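Local atomic coordinates of DUF1955 domain-containing protein (Sulfolobus tokodaii, PDB entry 1WY6), a protein that is of unknown function but folds as an archaeal helical repeat protein, an all-alpha array of packed helices from a hyperthermophile. Residues T89-E92 and H93-K96; Y68-L71 and D72-Q75. All blocks are in the same frame, centred on the assembly; numbering follows the deposited sequence.

Interaction 1. Residues T89-E92 and H93-K96; sequences TLNE and HVNK
N91 and N95 are joined through the backbone by the first i to i+4 bond of helix 92-103, N95 N to N91 O at 3.0 Å and nearly linear, and K96 N repeats the pattern on E92 O. The side chain of N91 closes the start of this helix. Its CG sits between the backbone N and the carbonyl carbon (chi1 61°), which folds the amide back over the first turn, and OD1 accepts from V94 N at 2.7 Å with an N-H...O angle of 165°, the donor tilted 27° from the carbonyl plane. CG2 of V94 comes within 3.5 Å of N91 OD1, while CG1 meets L90 CD1 at 3.8 Å, the two side chains crossing at about a right angle. E92 runs alongside H93 and places CG over one face of the imidazole, 4.1 Å from the ring centroid, a CH-pi contact; H93 NE2 is hydrogen-bonded to D63 of helix 55-65. Farther out, E92 OE2 and K96 NZ stand 4.1 Å apart, too far for a salt bridge, and one water bridges them, donating to E92 OE2 and accepting a weak bond from K96 NZ. With F59 of helix 55-65 touching N91 and V94, this is an Asn N-cap at the start of a helix packed on its neighbour.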
ATOM      1  N   THR A  89      -2.552   2.559  10.032  1.00 28.76           N
ATOM      2  CA  THR A  89      -1.125   2.745  10.204  1.00 28.51           C
ATOM      3  C   THR A  89      -0.443   3.156   8.906  1.00 27.38           C
ATOM      4  O   THR A  89      -0.725   2.620   7.839  1.00 26.98           O
ATOM      5  CB  THR A  89      -0.460   1.446  10.726  1.00 29.62           C
ATOM      6  OG1 THR A  89       0.895   1.720  11.097  1.00 33.76           O
ATOM      7  CG2 THR A  89      -0.479   0.356   9.650  1.00 28.45           C
ATOM      8  N   LEU A  90       0.449   4.127   9.017  1.00 24.17           N
ATOM      9  CA  LEU A  90       1.206   4.618   7.883  1.00 24.96           C
ATOM     10  C   LEU A  90       2.605   4.026   8.043  1.00 24.94           C
ATOM     11  O   LEU A  90       3.125   3.958   9.158  1.00 24.46           O
ATOM     12  CB  LEU A  90       1.264   6.144   7.929  1.00 25.47           C
ATOM     13  CG  LEU A  90       1.951   6.895   6.790  1.00 28.57           C
ATOM     14  CD1 LEU A  90       1.304   6.529   5.467  1.00 31.85           C
ATOM     15  CD2 LEU A  90       1.848   8.392   7.040  1.00 30.46           C
ATOM     16  N   ASN A  91       3.200   3.575   6.943  1.00 21.01           N
ATOM     17  CA  ASN A  91       4.541   2.997   6.978  1.00 21.78           C
ATOM     18  C   ASN A  91       5.186   3.154   5.604  1.00 21.71           C
ATOM     19  O   ASN A  91       4.539   3.614   4.663  1.00 22.95           O
ATOM     20  CB  ASN A  91       4.478   1.517   7.360  1.00 22.55           C
ATOM     21  CG  ASN A  91       3.684   0.705   6.372  1.00 19.43           C
ATOM     22  OD1 ASN A  91       3.897   0.810   5.167  1.00 16.20           O
ATOM     23  ND2 ASN A  91       2.761  -0.112   6.871  1.00  9.93           N
ATOM     24  N   GLU A  92       6.449   2.757   5.482  1.00 19.18           N
ATOM     25  CA  GLU A  92       7.164   2.899   4.219  1.00 20.34           C
ATOM     26  C   GLU A  92       6.496   2.185   3.046  1.00 17.22           C
ATOM     27  O   GLU A  92       6.584   2.657   1.912  1.00 17.68           O
ATOM     28  CB  GLU A  92       8.607   2.404   4.361  1.00 21.81           C
ATOM     29  CG  GLU A  92       8.718   0.913   4.601  1.00 26.36           C
ATOM     30  CD  GLU A  92      10.157   0.434   4.667  1.00 35.59           C
ATOM     31  OE1 GLU A  92      10.363  -0.777   4.907  1.00 33.78           O
ATOM     32  OE2 GLU A  92      11.077   1.266   4.480  1.00 36.76           O
ATOM     33  N   HIS A  93       5.853   1.048   3.312  1.00 15.52           N
ATOM     34  CA  HIS A  93       5.175   0.294   2.265  1.00 14.90           C
ATOM     35  C   HIS A  93       4.008   1.120   1.748  1.00 14.12           C
ATOM     36  O   HIS A  93       3.843   1.281   0.541  1.00 12.77           O
ATOM     37  CB  HIS A  93       4.669  -1.058   2.797  1.00 14.67           C
ATOM     38  CG  HIS A  93       5.752  -1.922   3.366  1.00 10.58           C
ATOM     39  ND1 HIS A  93       6.934  -2.165   2.702  1.00 15.62           N
ATOM     40  CD2 HIS A  93       5.846  -2.574   4.549  1.00 13.94           C
ATOM     41  CE1 HIS A  93       7.712  -2.925   3.452  1.00 15.59           C
ATOM     42  NE2 HIS A  93       7.075  -3.188   4.578  1.00  8.52           N
ATOM     43  N   VAL A  94       3.206   1.648   2.666  1.00 13.88           N
ATOM     44  CA  VAL A  94       2.066   2.469   2.283  1.00 13.56           C
ATOM     45  C   VAL A  94       2.500   3.688   1.479  1.00 12.62           C
ATOM     46  O   VAL A  94       1.918   3.984   0.445  1.00  9.61           O
ATOM     47  CB  VAL A  94       1.269   2.972   3.507  1.00 15.64           C
ATOM     48  CG1 VAL A  94       0.143   3.901   3.040  1.00 10.40           C
ATOM     49  CG2 VAL A  94       0.696   1.790   4.280  1.00 15.51           C
ATOM     50  N   ASN A  95       3.525   4.391   1.954  1.00 11.62           N
ATOM     51  CA  ASN A  95       3.998   5.583   1.257  1.00 14.22           C
ATOM     52  C   ASN A  95       4.511   5.259  -0.140  1.00 14.38           C
ATOM     53  O   ASN A  95       4.139   5.928  -1.104  1.00 15.14           O
ATOM     54  CB  ASN A  95       5.089   6.296   2.066  1.00 15.90           C
ATOM     55  CG  ASN A  95       4.558   6.908   3.350  1.00 18.55           C
ATOM     56  OD1 ASN A  95       3.406   7.345   3.410  1.00 20.48           O
ATOM     57  ND2 ASN A  95       5.400   6.964   4.378  1.00 19.09           N
ATOM     58  N   LYS A  96       5.356   4.237  -0.259  1.00 14.07           N
ATOM     59  CA  LYS A  96       5.877   3.855  -1.569  1.00 15.14           C
ATOM     60  C   LYS A  96       4.728   3.505  -2.520  1.00 13.65           C
ATOM     61  O   LYS A  96       4.772   3.860  -3.689  1.00 15.49           O
ATOM     62  CB  LYS A  96       6.829   2.662  -1.458  1.00 16.26           C
ATOM     63  CG  LYS A  96       8.142   2.979  -0.765  1.00 21.22           C
ATOM     64  CD  LYS A  96       8.987   1.726  -0.588  1.00 32.47           C
ATOM     65  CE  LYS A  96      10.254   2.017   0.211  1.00 34.87           C
ATOM     66  NZ  LYS A  96      11.082   0.787   0.388  1.00 34.75           N
TER
HETATM   67  O   HOH W   1      12.755   2.633   2.386  1.00 42.33           O

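Interaction 2. Residues Y68-L71 and D72-Q75; sequences YFDL and DKCQ
L71 O receives the N-H of C74 at 2.8 Å, with an N-H...O angle of 154°, the shortest hydrogen bond of a 3-10 turn in the loop between helices 55-65 and 78-86. One residue earlier the pattern is the same: K73 N donates to D70 O at 3.1 Å. The i to i+3 spacing of both bonds identifies the 3-10 geometry. The side chains of D70 and K73 run side by side, pointing the same way. K73 is extended through CD and CE and bends only at its last torsion (chi4 51°), which swings NZ back to D70 OD2 for a salt bridge whose hydrogen bond is weak at 3.3 Å. D72 points the same way as D70, with the carboxylate planes 75° apart; its OD1 touches D70 CB at 3.3 Å, and the OD1 atoms of D70 and D72 are 4.3 Å apart, a like-charge proximity that the ammonium of K73 and, at long range, that of K39 may partly offset. L71 instead reaches L50 of helix 44-52, where C74 also packs, on I46. SG of C74, disulfide-bonded to C47, passes 4.3 Å from L71 CD2.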
ATOM      1  N   TYR A  68      12.628  -8.158  -2.986  1.00 14.24           N
ATOM      2  CA  TYR A  68      12.913  -9.059  -4.108  1.00 15.28           C
ATOM      3  C   TYR A  68      12.039  -8.812  -5.330  1.00 15.79           C
ATOM      4  O   TYR A  68      12.252  -9.424  -6.382  1.00 14.14           O
ATOM      5  CB  TYR A  68      12.744 -10.523  -3.697  1.00 14.14           C
ATOM      6  CG  TYR A  68      13.792 -11.018  -2.735  1.00 13.49           C
ATOM      7  CD1 TYR A  68      13.639 -10.852  -1.366  1.00 14.87           C
ATOM      8  CD2 TYR A  68      14.950 -11.639  -3.202  1.00 19.51           C
ATOM      9  CE1 TYR A  68      14.617 -11.292  -0.473  1.00 23.66           C
ATOM     10  CE2 TYR A  68      15.933 -12.084  -2.325  1.00 23.83           C
ATOM     11  CZ  TYR A  68      15.762 -11.910  -0.963  1.00 21.47           C
ATOM     12  OH  TYR A  68      16.723 -12.364  -0.088  1.00 23.35           O
ATOM     13  N   PHE A  69      11.060  -7.921  -5.197  1.00 13.97           N
ATOM     14  CA  PHE A  69      10.143  -7.643  -6.298  1.00 15.93           C
ATOM     15  C   PHE A  69      10.144  -6.188  -6.729  1.00 15.45           C
ATOM     16  O   PHE A  69      10.636  -5.313  -6.019  1.00 20.64           O
ATOM     17  CB  PHE A  69       8.711  -8.014  -5.886  1.00 14.53           C
ATOM     18  CG  PHE A  69       8.556  -9.429  -5.394  1.00 16.38           C
ATOM     19  CD1 PHE A  69       8.134 -10.439  -6.256  1.00 13.25           C
ATOM     20  CD2 PHE A  69       8.818  -9.751  -4.059  1.00 16.42           C
ATOM     21  CE1 PHE A  69       7.975 -11.748  -5.799  1.00 12.75           C
ATOM     22  CE2 PHE A  69       8.661 -11.056  -3.591  1.00 10.62           C
ATOM     23  CZ  PHE A  69       8.240 -12.056  -4.462  1.00 17.60           C
ATOM     24  N   ASP A  70       9.589  -5.940  -7.912  1.00 18.21           N
ATOM     25  CA  ASP A  70       9.441  -4.583  -8.431  1.00 16.14           C
ATOM     26  C   ASP A  70       7.965  -4.271  -8.213  1.00 13.59           C
ATOM     27  O   ASP A  70       7.133  -4.632  -9.037  1.00  9.62           O
ATOM     28  CB  ASP A  70       9.750  -4.517  -9.926  1.00 17.35           C
ATOM     29  CG  ASP A  70      11.213  -4.717 -10.224  1.00 23.10           C
ATOM     30  OD1 ASP A  70      12.043  -4.068  -9.546  1.00 20.92           O
ATOM     31  OD2 ASP A  70      11.527  -5.512 -11.137  1.00 30.75           O
ATOM     32  N   LEU A  71       7.648  -3.632  -7.090  1.00 14.28           N
ATOM     33  CA  LEU A  71       6.267  -3.295  -6.765  1.00 17.49           C
ATOM     34  C   LEU A  71       5.634  -2.356  -7.783  1.00 18.66           C
ATOM     35  O   LEU A  71       4.419  -2.384  -7.986  1.00 20.14           O
ATOM     36  CB  LEU A  71       6.189  -2.667  -5.374  1.00 16.80           C
ATOM     37  CG  LEU A  71       6.209  -3.605  -4.162  1.00 21.52           C
ATOM     38  CD1 LEU A  71       6.304  -2.790  -2.894  1.00 24.50           C
ATOM     39  CD2 LEU A  71       4.957  -4.451  -4.135  1.00 22.87           C
ATOM     40  N   ASP A  72       6.459  -1.539  -8.430  1.00 18.93           N
ATOM     41  CA  ASP A  72       5.968  -0.589  -9.420  1.00 22.09           C
ATOM     42  C   ASP A  72       5.314  -1.299 -10.601  1.00 20.97           C
ATOM     43  O   ASP A  72       4.600  -0.681 -11.388  1.00 23.14           O
ATOM     44  CB  ASP A  72       7.107   0.317  -9.911  1.00 24.61           C
ATOM     45  CG  ASP A  72       8.167  -0.438 -10.698  1.00 28.98           C
ATOM     46  OD1 ASP A  72       8.797  -1.365 -10.144  1.00 38.78           O
ATOM     47  OD2 ASP A  72       8.375  -0.100 -11.883  1.00 42.16           O
ATOM     48  N   LYS A  73       5.557  -2.598 -10.733  1.00 20.35           N
ATOM     49  CA  LYS A  73       4.955  -3.352 -11.818  1.00 18.93           C
ATOM     50  C   LYS A  73       3.544  -3.810 -11.453  1.00 17.81           C
ATOM     51  O   LYS A  73       2.772  -4.228 -12.318  1.00 16.54           O
ATOM     52  CB  LYS A  73       5.840  -4.543 -12.187  1.00 19.92           C
ATOM     53  CG  LYS A  73       7.079  -4.111 -12.952  1.00 24.12           C
ATOM     54  CD  LYS A  73       7.891  -5.277 -13.464  1.00 32.25           C
ATOM     55  CE  LYS A  73       9.113  -4.751 -14.195  1.00 35.47           C
ATOM     56  NZ  LYS A  73       9.826  -3.757 -13.343  1.00 36.41           N
ATOM     57  N   CYS A  74       3.209  -3.699 -10.169  1.00 14.88           N
ATOM     58  CA  CYS A  74       1.890  -4.082  -9.679  1.00 15.38           C
ATOM     59  C   CYS A  74       0.873  -2.983  -9.977  1.00 14.25           C
ATOM     60  O   CYS A  74       1.160  -1.797  -9.804  1.00 19.22           O
ATOM     61  CB  CYS A  74       1.932  -4.344  -8.169  1.00 12.60           C
ATOM     62  SG  CYS A  74       2.942  -5.773  -7.654  1.00 16.82           S
ATOM     63  N   GLN A  75      -0.314  -3.391 -10.421  1.00 15.21           N
ATOM     64  CA  GLN A  75      -1.389  -2.460 -10.763  1.00 16.50           C
ATOM     65  C   GLN A  75      -2.435  -2.362  -9.649  1.00 16.56           C
ATOM     66  O   GLN A  75      -3.334  -1.517  -9.701  1.00 15.34           O
ATOM     67  CB  GLN A  75      -2.076  -2.916 -12.056  1.00 17.77           C
ATOM     68  CG  GLN A  75      -1.113  -3.199 -13.195  1.00 22.19           C
ATOM     69  CD  GLN A  75      -0.420  -1.952 -13.701  1.00 27.85           C
ATOM     70  OE1 GLN A  75       0.682  -2.022 -14.245  1.00 42.08           O
ATOM     71  NE2 GLN A  75      -1.066  -0.805 -13.537  1.00 26.20           N
TER

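Overall arrangement
Both interactions are local, a helix N-cap (interaction 1) and a 3-10 turn (interaction 2), met in series on one chain: interaction 2 shapes the loop that leaves helix 55-65, helix 78-86 follows, and interaction 1 starts helix 92-103. Their centres are 15 Å apart and their nearest atoms about 6 Å, so they do not touch; the connection is indirect, through helix 55-65, on which residues 89-96 pack and which leads into the loop of residues 68-75. That loop is tied by the C47-C74 disulfide to helix 44-52. The centre of interaction 1, partly buried, lies about 6 Å from the centre of the chain, and that of interaction 2, a surface contact, about 11 Å.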